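Local coordinates for putative type VI secretion protein (Escherichia coli, PDB 6SJL) that is a phospholipase effector of the type VI secretion system, probably hydrolysing phospholipids of target membranes through an alpha/beta-hydrolase-type domain, at residues 142-147 against 511-516; 215-220 against 233-238; 372-377 against 407-412; 377-382 against 401-406. All coordinates share one frame; numbering follows the deposited sequence.

Contact 1: 142-147 against 511-516; sequences IGMGLG and IHRFGP
The type I beta turn from His512 to Gly515 meets Gly143 and Met144, the residues leading into helix 146-154, for which Gly145 is the N-cap. Backbone packs on backbone at Gly143: its C lies 3.5 Å from Arg513 O, and its CA is 3.8 Å from His512 O. The positive phi of Gly143 (80°) suits glycine, as does that of Gly515, which closes the turn. Met144 reaches over the turn with a chain folded at chi2 (57°) and chi3 (85°), which brings SD to 3.4 Å from Arg513 O. Its methyl CE then meets the Phe514 ring at the edge, 3.7 Å from CD2, while the sulfur sits oblique to the ring in a Met-aromatic contact. Within the turn, Phe514 CZ lies on one face of the Arg513 guanidinium, whose NH2 makes a weak hydrogen bond to Gln605 O of another chain. Farther along, branched aliphatic groups take over: Ile511 CG2 touches Leu146 CD2 at 3.6 Å, and Ile511 CD1 reaches Gly147 CA at the same distance. No hydrogen bond joins the two segments. Several of their polar atoms are bound elsewhere, Ile511 N by Asp258 and His512 ND1 by Gly498 O. Cohesion between turn and helix start therefore rests on van der Waals fit, with a polarisable thioether and a flat ring at one end and aliphatic branches at the other.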
loop_
_atom_site.group_PDB
_atom_site.type_symbol
_atom_site.label_atom_id
_atom_site.label_comp_id
_atom_site.label_asym_id
_atom_site.label_seq_id
_atom_site.Cartn_x
_atom_site.Cartn_y
_atom_site.Cartn_z
ATOM N N ILE E 142 9.257 8.066 -27.063
ATOM C CA ILE E 142 9.709 6.827 -26.448
ATOM C C ILE E 142 9.304 6.779 -24.988
ATOM O O ILE E 142 8.638 7.678 -24.488
ATOM C CB ILE E 142 11.227 6.655 -26.580
ATOM C CG1 ILE E 142 11.945 7.806 -25.879
ATOM C CG2 ILE E 142 11.629 6.557 -28.033
ATOM C CD1 ILE E 142 13.426 7.601 -25.734
ATOM N N GLY E 143 9.723 5.717 -24.310
ATOM C CA GLY E 143 9.441 5.551 -22.902
ATOM C C GLY E 143 8.050 5.041 -22.609
ATOM O O GLY E 143 7.689 3.928 -22.997
ATOM N N MET E 144 7.261 5.855 -21.912
ATOM C CA MET E 144 5.954 5.406 -21.452
ATOM C C MET E 144 5.046 5.048 -22.617
ATOM O O MET E 144 4.323 4.048 -22.564
ATOM C CB MET E 144 5.313 6.488 -20.589
ATOM C CG MET E 144 4.430 5.954 -19.479
ATOM S SD MET E 144 5.295 4.827 -18.377
ATOM C CE MET E 144 6.027 5.999 -17.240
ATOM N N GLY E 145 5.079 5.834 -23.684
ATOM C CA GLY E 145 4.184 5.589 -24.789
ATOM C C GLY E 145 4.879 5.036 -26.007
ATOM O O GLY E 145 4.493 5.342 -27.134
ATOM N N LEU E 146 5.892 4.205 -25.797
ATOM C CA LEU E 146 6.585 3.582 -26.910
ATOM C C LEU E 146 5.914 2.298 -27.347
ATOM O O LEU E 146 5.906 1.986 -28.538
ATOM C CB LEU E 146 8.040 3.312 -26.540
ATOM C CG LEU E 146 8.899 2.526 -27.519
ATOM C CD1 LEU E 146 9.111 3.315 -28.785
ATOM C CD2 LEU E 146 10.213 2.229 -26.871
ATOM N N GLY E 147 5.310 1.563 -26.420
ATOM C CA GLY E 147 4.477 0.450 -26.821
ATOM C C GLY E 147 3.275 0.892 -27.619
ATOM O O GLY E 147 2.846 0.193 -28.536
ATOM N N ILE E 511 9.918 -3.565 -23.404
ATOM C CA ILE E 511 10.147 -2.148 -23.629
ATOM C C ILE E 511 10.522 -1.484 -22.316
ATOM O O ILE E 511 9.904 -1.728 -21.277
ATOM C CB ILE E 511 8.896 -1.502 -24.242
ATOM C CG1 ILE E 511 8.613 -2.092 -25.612
ATOM C CG2 ILE E 511 9.053 -0.021 -24.333
ATOM C CD1 ILE E 511 7.359 -1.590 -26.208
ATOM N N HIS E 512 11.548 -0.649 -22.357
ATOM C CA HIS E 512 11.950 0.152 -21.209
ATOM C C HIS E 512 10.970 1.300 -21.072
ATOM O O HIS E 512 11.063 2.296 -21.785
ATOM C CB HIS E 512 13.365 0.671 -21.385
ATOM C CG HIS E 512 14.410 -0.363 -21.163
ATOM N ND1 HIS E 512 15.706 -0.203 -21.585
ATOM C CD2 HIS E 512 14.352 -1.576 -20.574
ATOM C CE1 HIS E 512 16.406 -1.267 -21.253
ATOM N NE2 HIS E 512 15.606 -2.118 -20.642
ATOM N N ARG E 513 10.030 1.168 -20.145
ATOM C CA ARG E 513 8.955 2.131 -20.007
ATOM C C ARG E 513 9.368 3.385 -19.264
ATOM O O ARG E 513 8.580 4.328 -19.207
ATOM C CB ARG E 513 7.769 1.478 -19.309
ATOM C CG ARG E 513 7.281 0.230 -20.007
ATOM C CD ARG E 513 5.949 -0.233 -19.482
ATOM N NE ARG E 513 6.056 -0.724 -18.117
ATOM C CZ ARG E 513 5.476 -0.149 -17.073
ATOM N NH1 ARG E 513 4.736 0.933 -17.242
ATOM N NH2 ARG E 513 5.632 -0.660 -15.866
ATOM N N PHE E 514 10.569 3.435 -18.706
ATOM C CA PHE E 514 11.012 4.585 -17.930
ATOM C C PHE E 514 12.322 5.141 -18.457
ATOM O O PHE E 514 13.107 5.713 -17.702
ATOM C CB PHE E 514 11.158 4.233 -16.453
ATOM C CG PHE E 514 10.029 3.425 -15.913
ATOM C CD1 PHE E 514 10.251 2.169 -15.411
ATOM C CD2 PHE E 514 8.753 3.922 -15.900
ATOM C CE1 PHE E 514 9.233 1.435 -14.919
ATOM C CE2 PHE E 514 7.731 3.176 -15.405
ATOM C CZ PHE E 514 7.977 1.935 -14.916
ATOM N N GLY E 515 12.575 4.976 -19.744
ATOM C CA GLY E 515 13.816 5.412 -20.324
ATOM C C GLY E 515 14.833 4.298 -20.330
ATOM O O GLY E 515 14.724 3.321 -19.586
ATOM N N PRO E 516 15.857 4.435 -21.165
ATOM C CA PRO E 516 16.819 3.344 -21.339
ATOM C C PRO E 516 17.606 3.067 -20.069
ATOM O O PRO E 516 18.138 3.976 -19.435
ATOM C CB PRO E 516 17.720 3.854 -22.464
ATOM C CG PRO E 516 17.536 5.306 -22.466
ATOM C CD PRO E 516 16.140 5.562 -22.059
#

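Contact 2: 215-220 against 233-238; sequences PAIARA and KPSGEV
Ile217 and Ser235 meet through their beta carbons, CB to CB 3.7 Å, and the methyl CG2 of Ile217 makes a van der Waals contact with the Ser235 carbonyl, 3.5 Å from O. The small methyl of Ala218 sits beside the Pro234 ring, CB to CB 4.1 Å, and a residue this slight lets the helix lie close to the turn, the CA atoms of Ala218 and Ser235 being 4.3 Å apart. Ile217 also reaches inward, packing on Val210 of helix 199-211, Met165 of helix 156-177 and Phe191 of strand 184-195.

These segments belong to a beta-alpha-beta crossover of the alpha/beta-hydrolase type. Helices 199-211 and 215-225 lie between the parallel neighbours 184-195 and 237-243, and a type I beta turn from Lys233 to Gly236 leads into the second strand. Proline, with its fixed phi, suits the second position of that turn, and Gly236 supplies the positive phi (93°) at its end.

Polar contacts gather at the first turn of helix 215-225. Ser235 OG, beside its own backbone N and anti to the carbonyl carbon (chi1 -69°), is directed at the helix start, where it hydrogen-bonds to Asp214 O and lies 3.1 Å from Ala218 N. A CA-H...O contact joins Ala218 CA to Pro234 O at 3.4 Å, and that same carbonyl accepts a hydrogen bond from Tyr230 OH.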
loop_
_atom_site.group_PDB
_atom_site.type_symbol
_atom_site.label_atom_id
_atom_site.label_comp_id
_atom_site.label_asym_id
_atom_site.label_seq_id
_atom_site.Cartn_x
_atom_site.Cartn_y
_atom_site.Cartn_z
ATOM N N PRO E 215 -18.858 3.003 -45.244
ATOM C CA PRO E 215 -19.492 4.309 -45.031
ATOM C C PRO E 215 -18.518 5.429 -44.740
ATOM O O PRO E 215 -18.882 6.597 -44.911
ATOM C CB PRO E 215 -20.413 4.055 -43.835
ATOM C CG PRO E 215 -20.645 2.599 -43.851
ATOM C CD PRO E 215 -19.395 1.978 -44.340
ATOM N N ALA E 216 -17.303 5.124 -44.287
ATOM C CA ALA E 216 -16.333 6.181 -44.035
ATOM C C ALA E 216 -15.876 6.834 -45.326
ATOM O O ALA E 216 -15.643 8.046 -45.355
ATOM C CB ALA E 216 -15.143 5.624 -43.266
ATOM N N ILE E 217 -15.759 6.060 -46.403
ATOM C CA ILE E 217 -15.371 6.634 -47.682
ATOM C C ILE E 217 -16.470 7.531 -48.211
ATOM O O ILE E 217 -16.201 8.595 -48.775
ATOM C CB ILE E 217 -15.023 5.530 -48.687
ATOM C CG1 ILE E 217 -14.273 4.407 -47.987
ATOM C CG2 ILE E 217 -14.206 6.091 -49.827
ATOM C CD1 ILE E 217 -13.960 3.274 -48.875
ATOM N N ALA E 218 -17.725 7.117 -48.049
ATOM C CA ALA E 218 -18.832 7.970 -48.456
ATOM C C ALA E 218 -18.849 9.256 -47.650
ATOM O O ALA E 218 -19.050 10.339 -48.202
ATOM C CB ALA E 218 -20.152 7.229 -48.302
ATOM N N ARG E 219 -18.630 9.156 -46.340
ATOM C CA ARG E 219 -18.549 10.353 -45.515
ATOM C C ARG E 219 -17.421 11.262 -45.971
ATOM O O ARG E 219 -17.563 12.487 -45.962
ATOM C CB ARG E 219 -18.345 9.971 -44.055
ATOM C CG ARG E 219 -19.605 9.808 -43.263
ATOM C CD ARG E 219 -19.263 9.400 -41.856
ATOM N NE ARG E 219 -19.502 7.979 -41.655
ATOM C CZ ARG E 219 -18.647 7.160 -41.062
ATOM N NH1 ARG E 219 -17.492 7.625 -40.614
ATOM N NH2 ARG E 219 -18.943 5.877 -40.925
ATOM N N ALA E 220 -16.295 10.680 -46.376
ATOM C CA ALA E 220 -15.163 11.482 -46.816
ATOM C C ALA E 220 -15.467 12.195 -48.123
ATOM O O ALA E 220 -15.201 13.396 -48.262
ATOM C CB ALA E 220 -13.932 10.596 -46.959
ATOM N N LYS E 233 -21.628 4.771 -56.974
ATOM C CA LYS E 233 -21.551 4.151 -55.672
ATOM C C LYS E 233 -21.128 5.209 -54.664
ATOM O O LYS E 233 -20.238 6.015 -54.959
ATOM C CB LYS E 233 -20.587 2.978 -55.684
ATOM C CG LYS E 233 -21.040 1.870 -56.593
ATOM C CD LYS E 233 -20.137 0.679 -56.490
ATOM C CE LYS E 233 -20.558 -0.412 -57.441
ATOM N NZ LYS E 233 -20.415 0.030 -58.851
ATOM N N PRO E 234 -21.769 5.280 -53.500
ATOM C CA PRO E 234 -21.485 6.387 -52.577
ATOM C C PRO E 234 -20.060 6.399 -52.061
ATOM O O PRO E 234 -19.539 7.469 -51.733
ATOM C CB PRO E 234 -22.495 6.158 -51.447
ATOM C CG PRO E 234 -22.810 4.713 -51.518
ATOM C CD PRO E 234 -22.754 4.336 -52.951
ATOM N N SER E 235 -19.421 5.236 -51.963
ATOM C CA SER E 235 -18.039 5.129 -51.527
ATOM C C SER E 235 -17.081 4.863 -52.674
ATOM O O SER E 235 -15.913 4.565 -52.426
ATOM C CB SER E 235 -17.897 4.036 -50.473
ATOM O OG SER E 235 -18.527 4.414 -49.267
ATOM N N GLY E 236 -17.544 4.939 -53.906
ATOM C CA GLY E 236 -16.669 4.926 -55.049
ATOM C C GLY E 236 -16.443 3.557 -55.638
ATOM O O GLY E 236 -17.024 2.546 -55.245
ATOM N N GLU E 237 -15.546 3.546 -56.616
ATOM C CA GLU E 237 -15.086 2.353 -57.302
ATOM C C GLU E 237 -13.590 2.500 -57.542
ATOM O O GLU E 237 -13.075 3.614 -57.622
ATOM C CB GLU E 237 -15.842 2.159 -58.619
ATOM C CG GLU E 237 -15.489 0.900 -59.365
ATOM C CD GLU E 237 -16.303 0.723 -60.621
ATOM O OE1 GLU E 237 -17.154 1.587 -60.902
ATOM O OE2 GLU E 237 -16.089 -0.275 -61.337
ATOM N N VAL E 238 -12.884 1.381 -57.628
ATOM C CA VAL E 238 -11.444 1.387 -57.858
ATOM C C VAL E 238 -11.186 1.030 -59.310
ATOM O O VAL E 238 -11.615 -0.026 -59.783
ATOM C CB VAL E 238 -10.721 0.423 -56.911
ATOM C CG1 VAL E 238 -9.249 0.464 -57.170
ATOM C CG2 VAL E 238 -11.002 0.801 -55.486
#

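Contact 3: 372-377 against 407-412; sequences LPHGKL and FERMAV
Phe407, Lys376 and Glu408 carry this contact, where strand 376-386 starts beside the last residues of its antiparallel partner 398-409. Lys376 and Glu408 form a hydrogen-bonded pair, with Lys376 N to Glu408 O at 2.8 Å and Glu408 N to Lys376 O at 3.0 Å. Phe407 faces the other side of the sheet with Leu377, and CG anti to the backbone N (chi1 -178°) carries the ring to the 3-10 segment 372-374 and Gly375. There its CE1 meets Leu372 CD2 at 3.7 Å, obliquely, while the Leu377 side chain crosses it at about a right angle. Glycine is needed at 375, since a CB would run into the Phe407 ring and Glu408 O; its CA lies 3.7 Å from Phe407 CE1.

On the opposite side, Lys376 CE packs 3.9 Å from Glu408 CB, and the bend of the glutamate at chi2 (92°) brings its OE1 to 3.3 Å from Lys376 CB. The charged ends, Lys376 NZ and Glu408 OE1, stay 5.0 Å apart, so any attraction is at a distance. Arg409, salt-bridged to Glu328 of the third strand, closes the end of the contact by laying its CD 3.4 Å from His374 O.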
loop_
_atom_site.group_PDB
_atom_site.type_symbol
_atom_site.label_atom_id
_atom_site.label_comp_id
_atom_site.label_asym_id
_atom_site.label_seq_id
_atom_site.Cartn_x
_atom_site.Cartn_y
_atom_site.Cartn_z
ATOM N N LEU E 372 26.617 -10.803 -56.647
ATOM C CA LEU E 372 27.967 -11.064 -56.166
ATOM C C LEU E 372 29.045 -10.694 -57.176
ATOM O O LEU E 372 30.086 -10.166 -56.771
ATOM C CB LEU E 372 28.111 -12.531 -55.773
ATOM C CG LEU E 372 27.222 -12.978 -54.625
ATOM C CD1 LEU E 372 27.541 -14.395 -54.275
ATOM C CD2 LEU E 372 27.406 -12.088 -53.429
ATOM N N PRO E 373 28.871 -10.961 -58.478
ATOM C CA PRO E 373 29.919 -10.594 -59.440
ATOM C C PRO E 373 30.289 -9.132 -59.433
ATOM O O PRO E 373 31.327 -8.781 -59.996
ATOM C CB PRO E 373 29.305 -10.993 -60.780
ATOM C CG PRO E 373 28.442 -12.093 -60.452
ATOM C CD PRO E 373 27.848 -11.793 -59.131
ATOM N N HIS E 374 29.494 -8.272 -58.815
ATOM C CA HIS E 374 29.711 -6.841 -58.863
ATOM C C HIS E 374 30.332 -6.295 -57.594
ATOM O O HIS E 374 30.497 -5.079 -57.476
ATOM C CB HIS E 374 28.391 -6.132 -59.156
ATOM C CG HIS E 374 27.752 -6.574 -60.431
ATOM N ND1 HIS E 374 28.246 -6.223 -61.667
ATOM C CD2 HIS E 374 26.668 -7.345 -60.665
ATOM C CE1 HIS E 374 27.489 -6.758 -62.608
ATOM N NE2 HIS E 374 26.525 -7.442 -62.025
ATOM N N GLY E 375 30.690 -7.157 -56.655
ATOM C CA GLY E 375 31.382 -6.731 -55.461
ATOM C C GLY E 375 32.398 -7.751 -55.008
ATOM O O GLY E 375 32.646 -8.734 -55.707
ATOM N N LYS E 376 32.994 -7.531 -53.843
ATOM C CA LYS E 376 33.991 -8.430 -53.280
ATOM C C LYS E 376 33.335 -9.293 -52.216
ATOM O O LYS E 376 32.922 -8.782 -51.177
ATOM C CB LYS E 376 35.143 -7.643 -52.663
ATOM C CG LYS E 376 35.767 -6.632 -53.573
ATOM C CD LYS E 376 36.844 -5.855 -52.848
ATOM C CE LYS E 376 36.391 -4.442 -52.539
ATOM N NZ LYS E 376 37.443 -3.664 -51.835
ATOM N N LEU E 377 33.258 -10.591 -52.461
ATOM C CA LEU E 377 32.725 -11.531 -51.485
ATOM C C LEU E 377 33.900 -12.170 -50.758
ATOM O O LEU E 377 34.624 -12.990 -51.325
ATOM C CB LEU E 377 31.844 -12.580 -52.148
ATOM C CG LEU E 377 31.162 -13.471 -51.128
ATOM C CD1 LEU E 377 30.165 -12.661 -50.374
ATOM C CD2 LEU E 377 30.488 -14.621 -51.801
ATOM N N PHE E 407 30.614 -8.737 -47.844
ATOM C CA PHE E 407 30.360 -8.338 -49.220
ATOM C C PHE E 407 30.544 -6.834 -49.304
ATOM O O PHE E 407 29.771 -6.084 -48.712
ATOM C CB PHE E 407 28.962 -8.745 -49.664
ATOM C CG PHE E 407 28.662 -8.404 -51.078
ATOM C CD1 PHE E 407 29.278 -9.073 -52.108
ATOM C CD2 PHE E 407 27.762 -7.407 -51.385
ATOM C CE1 PHE E 407 29.009 -8.757 -53.402
ATOM C CE2 PHE E 407 27.493 -7.095 -52.686
ATOM C CZ PHE E 407 28.116 -7.771 -53.692
ATOM N N GLU E 408 31.579 -6.391 -50.004
ATOM C CA GLU E 408 31.780 -4.980 -50.285
ATOM C C GLU E 408 31.265 -4.685 -51.681
ATOM O O GLU E 408 31.549 -5.431 -52.617
ATOM C CB GLU E 408 33.250 -4.579 -50.204
ATOM C CG GLU E 408 33.926 -4.690 -48.858
ATOM C CD GLU E 408 34.607 -6.030 -48.647
ATOM O OE1 GLU E 408 34.486 -6.923 -49.506
ATOM O OE2 GLU E 408 35.315 -6.175 -47.635
ATOM N N ARG E 409 30.514 -3.603 -51.818
ATOM C CA ARG E 409 30.118 -3.115 -53.132
ATOM C C ARG E 409 29.861 -1.629 -53.016
ATOM O O ARG E 409 28.959 -1.213 -52.292
ATOM C CB ARG E 409 28.882 -3.830 -53.657
ATOM C CG ARG E 409 28.549 -3.423 -55.056
ATOM C CD ARG E 409 27.670 -4.413 -55.752
ATOM N NE ARG E 409 26.349 -4.503 -55.158
ATOM C CZ ARG E 409 25.248 -4.775 -55.841
ATOM N NH1 ARG E 409 25.304 -4.972 -57.143
ATOM N NH2 ARG E 409 24.094 -4.842 -55.221
ATOM N N MET E 410 30.644 -0.834 -53.716
ATOM C CA MET E 410 30.566 0.607 -53.589
ATOM C C MET E 410 29.716 1.194 -54.703
ATOM O O MET E 410 29.681 0.675 -55.820
ATOM C CB MET E 410 31.962 1.222 -53.621
ATOM C CG MET E 410 32.732 1.066 -52.339
ATOM S SD MET E 410 32.331 2.372 -51.180
ATOM C CE MET E 410 32.751 3.806 -52.158
ATOM N N ALA E 411 29.018 2.278 -54.374
ATOM C CA ALA E 411 28.303 3.084 -55.355
ATOM C C ALA E 411 27.348 2.228 -56.179
ATOM O O ALA E 411 27.526 2.035 -57.380
ATOM C CB ALA E 411 29.286 3.823 -56.261
ATOM N N VAL E 412 26.337 1.691 -55.510
ATOM C CA VAL E 412 25.330 0.912 -56.216
ATOM C C VAL E 412 24.353 1.897 -56.838
ATOM O O VAL E 412 23.810 2.763 -56.141
ATOM C CB VAL E 412 24.625 -0.092 -55.296
ATOM C CG1 VAL E 412 23.877 -1.090 -56.120
ATOM C CG2 VAL E 412 25.624 -0.786 -54.428
#

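Contact 4: 377-382 against 401-406; sequences LTTKIR and VGAAVF
Lys380 and Phe406 lie aslant on one face of the strand pair: Lys380 bends at chi2 (-65°), so that CG rests 3.5 Å from Phe406 CB and CE comes to 3.8 Å from CD2 of the ring. A long aliphatic chain can follow the ring in this way and still end in a charged amine. The ring also meets Phe331 of the third strand edge-to-face. Arg382 projects from this face too, its extended chain ending in a salt bridge to Glu84 of helix 72-85.

On the other face, Ile381 and Val401 stand side by side and point the same way, CG2 to CG1 3.8 Å. Val405 meets Leu377 obliquely, CG1 to CD1 3.7 Å. Ala403 lies between them, its CB 4.4 Å from Ile381 CG2, while Thr379 bonds through OG1 to Glu356 of helix 350-364, the helix that covers this face. Gly402 adds no bulk opposite Arg382.

Between the strands, three hydrogen-bonded pairs, Thr378 with Phe406, Lys380 with Ala404 and Arg382 with Gly402, supply the backbone bonds, the one from Phe406 N modelled too short to be taken at face value. The Lys380 N to Ala404 O bond, 2.8 Å, runs nearly along the C=O axis. The strand axes lie at 158°, the usual twist of an antiparallel sheet, here three-stranded with 398-409 in the middle and helices packed on both faces.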
loop_
_atom_site.group_PDB
_atom_site.type_symbol
_atom_site.label_atom_id
_atom_site.label_comp_id
_atom_site.label_asym_id
_atom_site.label_seq_id
_atom_site.Cartn_x
_atom_site.Cartn_y
_atom_site.Cartn_z
ATOM N N LEU E 377 33.258 -10.591 -52.461
ATOM C CA LEU E 377 32.725 -11.531 -51.485
ATOM C C LEU E 377 33.900 -12.170 -50.758
ATOM O O LEU E 377 34.624 -12.990 -51.325
ATOM C CB LEU E 377 31.844 -12.580 -52.148
ATOM C CG LEU E 377 31.162 -13.471 -51.128
ATOM C CD1 LEU E 377 30.165 -12.661 -50.374
ATOM C CD2 LEU E 377 30.488 -14.621 -51.801
ATOM N N THR E 378 34.064 -11.803 -49.497
ATOM C CA THR E 378 35.247 -12.096 -48.711
ATOM C C THR E 378 34.821 -12.771 -47.416
ATOM O O THR E 378 33.710 -12.568 -46.934
ATOM C CB THR E 378 36.008 -10.788 -48.431
ATOM O OG1 THR E 378 36.564 -10.292 -49.651
ATOM C CG2 THR E 378 37.117 -10.964 -47.438
ATOM N N THR E 379 35.707 -13.583 -46.853
ATOM C CA THR E 379 35.567 -14.068 -45.483
ATOM C C THR E 379 36.485 -13.221 -44.619
ATOM O O THR E 379 37.705 -13.340 -44.696
ATOM C CB THR E 379 35.907 -15.545 -45.352
ATOM O OG1 THR E 379 34.942 -16.322 -46.061
ATOM C CG2 THR E 379 35.889 -15.952 -43.911
ATOM N N LYS E 380 35.892 -12.344 -43.822
ATOM C CA LYS E 380 36.644 -11.512 -42.903
ATOM C C LYS E 380 36.979 -12.298 -41.648
ATOM O O LYS E 380 36.183 -13.113 -41.187
ATOM C CB LYS E 380 35.832 -10.281 -42.525
ATOM C CG LYS E 380 35.623 -9.285 -43.622
ATOM C CD LYS E 380 36.905 -8.662 -44.072
ATOM C CE LYS E 380 36.637 -7.534 -45.029
ATOM N NZ LYS E 380 37.867 -7.110 -45.727
ATOM N N ILE E 381 38.161 -12.054 -41.092
ATOM C CA ILE E 381 38.554 -12.630 -39.815
ATOM C C ILE E 381 38.860 -11.505 -38.846
ATOM O O ILE E 381 39.436 -10.482 -39.224
ATOM C CB ILE E 381 39.766 -13.570 -39.923
ATOM C CG1 ILE E 381 39.681 -14.442 -41.160
ATOM C CG2 ILE E 381 39.827 -14.470 -38.733
ATOM C CD1 ILE E 381 40.938 -15.212 -41.379
ATOM N N ARG E 382 38.476 -11.702 -37.599
ATOM C CA ARG E 382 38.790 -10.803 -36.506
ATOM C C ARG E 382 39.467 -11.626 -35.429
ATOM O O ARG E 382 39.126 -12.792 -35.241
ATOM C CB ARG E 382 37.529 -10.155 -35.962
ATOM C CG ARG E 382 37.743 -9.109 -34.921
ATOM C CD ARG E 382 36.416 -8.646 -34.418
ATOM N NE ARG E 382 36.528 -7.521 -33.509
ATOM C CZ ARG E 382 36.224 -7.576 -32.222
ATOM N NH1 ARG E 382 35.796 -8.709 -31.697
ATOM N NH2 ARG E 382 36.347 -6.500 -31.469
ATOM N N VAL E 401 38.648 -15.320 -31.949
ATOM C CA VAL E 401 38.621 -15.256 -33.400
ATOM C C VAL E 401 37.177 -15.257 -33.859
ATOM O O VAL E 401 36.442 -16.214 -33.610
ATOM C CB VAL E 401 39.389 -16.422 -34.028
ATOM C CG1 VAL E 401 39.280 -16.355 -35.533
ATOM C CG2 VAL E 401 40.815 -16.352 -33.618
ATOM N N GLY E 402 36.775 -14.198 -34.537
ATOM C CA GLY E 402 35.482 -14.145 -35.197
ATOM C C GLY E 402 35.666 -14.060 -36.697
ATOM O O GLY E 402 36.553 -13.360 -37.175
ATOM N N ALA E 403 34.820 -14.772 -37.430
ATOM C CA ALA E 403 34.876 -14.748 -38.880
ATOM C C ALA E 403 33.477 -14.784 -39.468
ATOM O O ALA E 403 32.640 -15.582 -39.050
ATOM C CB ALA E 403 35.689 -15.916 -39.422
ATOM N N ALA E 404 33.240 -13.928 -40.456
ATOM C CA ALA E 404 31.984 -13.906 -41.185
ATOM C C ALA E 404 32.280 -13.680 -42.654
ATOM O O ALA E 404 33.389 -13.315 -43.035
ATOM C CB ALA E 404 31.050 -12.825 -40.665
ATOM N N VAL E 405 31.269 -13.905 -43.477
ATOM C CA VAL E 405 31.349 -13.629 -44.903
ATOM C C VAL E 405 30.966 -12.175 -45.119
ATOM O O VAL E 405 29.915 -11.729 -44.657
ATOM C CB VAL E 405 30.433 -14.561 -45.700
ATOM C CG1 VAL E 405 30.727 -14.442 -47.157
ATOM C CG2 VAL E 405 30.619 -15.957 -45.246
ATOM N N PHE E 406 31.826 -11.429 -45.789
ATOM C CA PHE E 406 31.588 -10.027 -46.061
ATOM C C PHE E 406 31.320 -9.815 -47.538
ATOM O O PHE E 406 31.730 -10.610 -48.380
ATOM C CB PHE E 406 32.774 -9.188 -45.642
ATOM C CG PHE E 406 32.419 -7.809 -45.240
ATOM C CD1 PHE E 406 31.540 -7.586 -44.218
ATOM C CD2 PHE E 406 32.988 -6.736 -45.864
ATOM C CE1 PHE E 406 31.229 -6.321 -43.839
ATOM C CE2 PHE E 406 32.671 -5.476 -45.496
ATOM C CZ PHE E 406 31.798 -5.265 -44.479
#

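How the contacts relate
Contacts 3 and 4 are successive lengths of one strand pair, 376-386 with 398-409, sharing Leu377, their centres about 15 Å apart; a long, weak ion pair between Glu408 OE2 and Lys380 NZ links them. Both are held by regular backbone hydrogen bonds. Contacts 1 and 2 instead set a turn against the start of a helix, with no clear hydrogen bond across. Contact 2 lies at the start of strand 237-243, inside the central sheet's order, with helix 215-225 beside it, across the chain's centre from contacts 3 and 4. All four are partly buried; contact 4 has the most buried residues, and contact 1 alone meets other chains. Along the sequence, contact 1 encloses the other three.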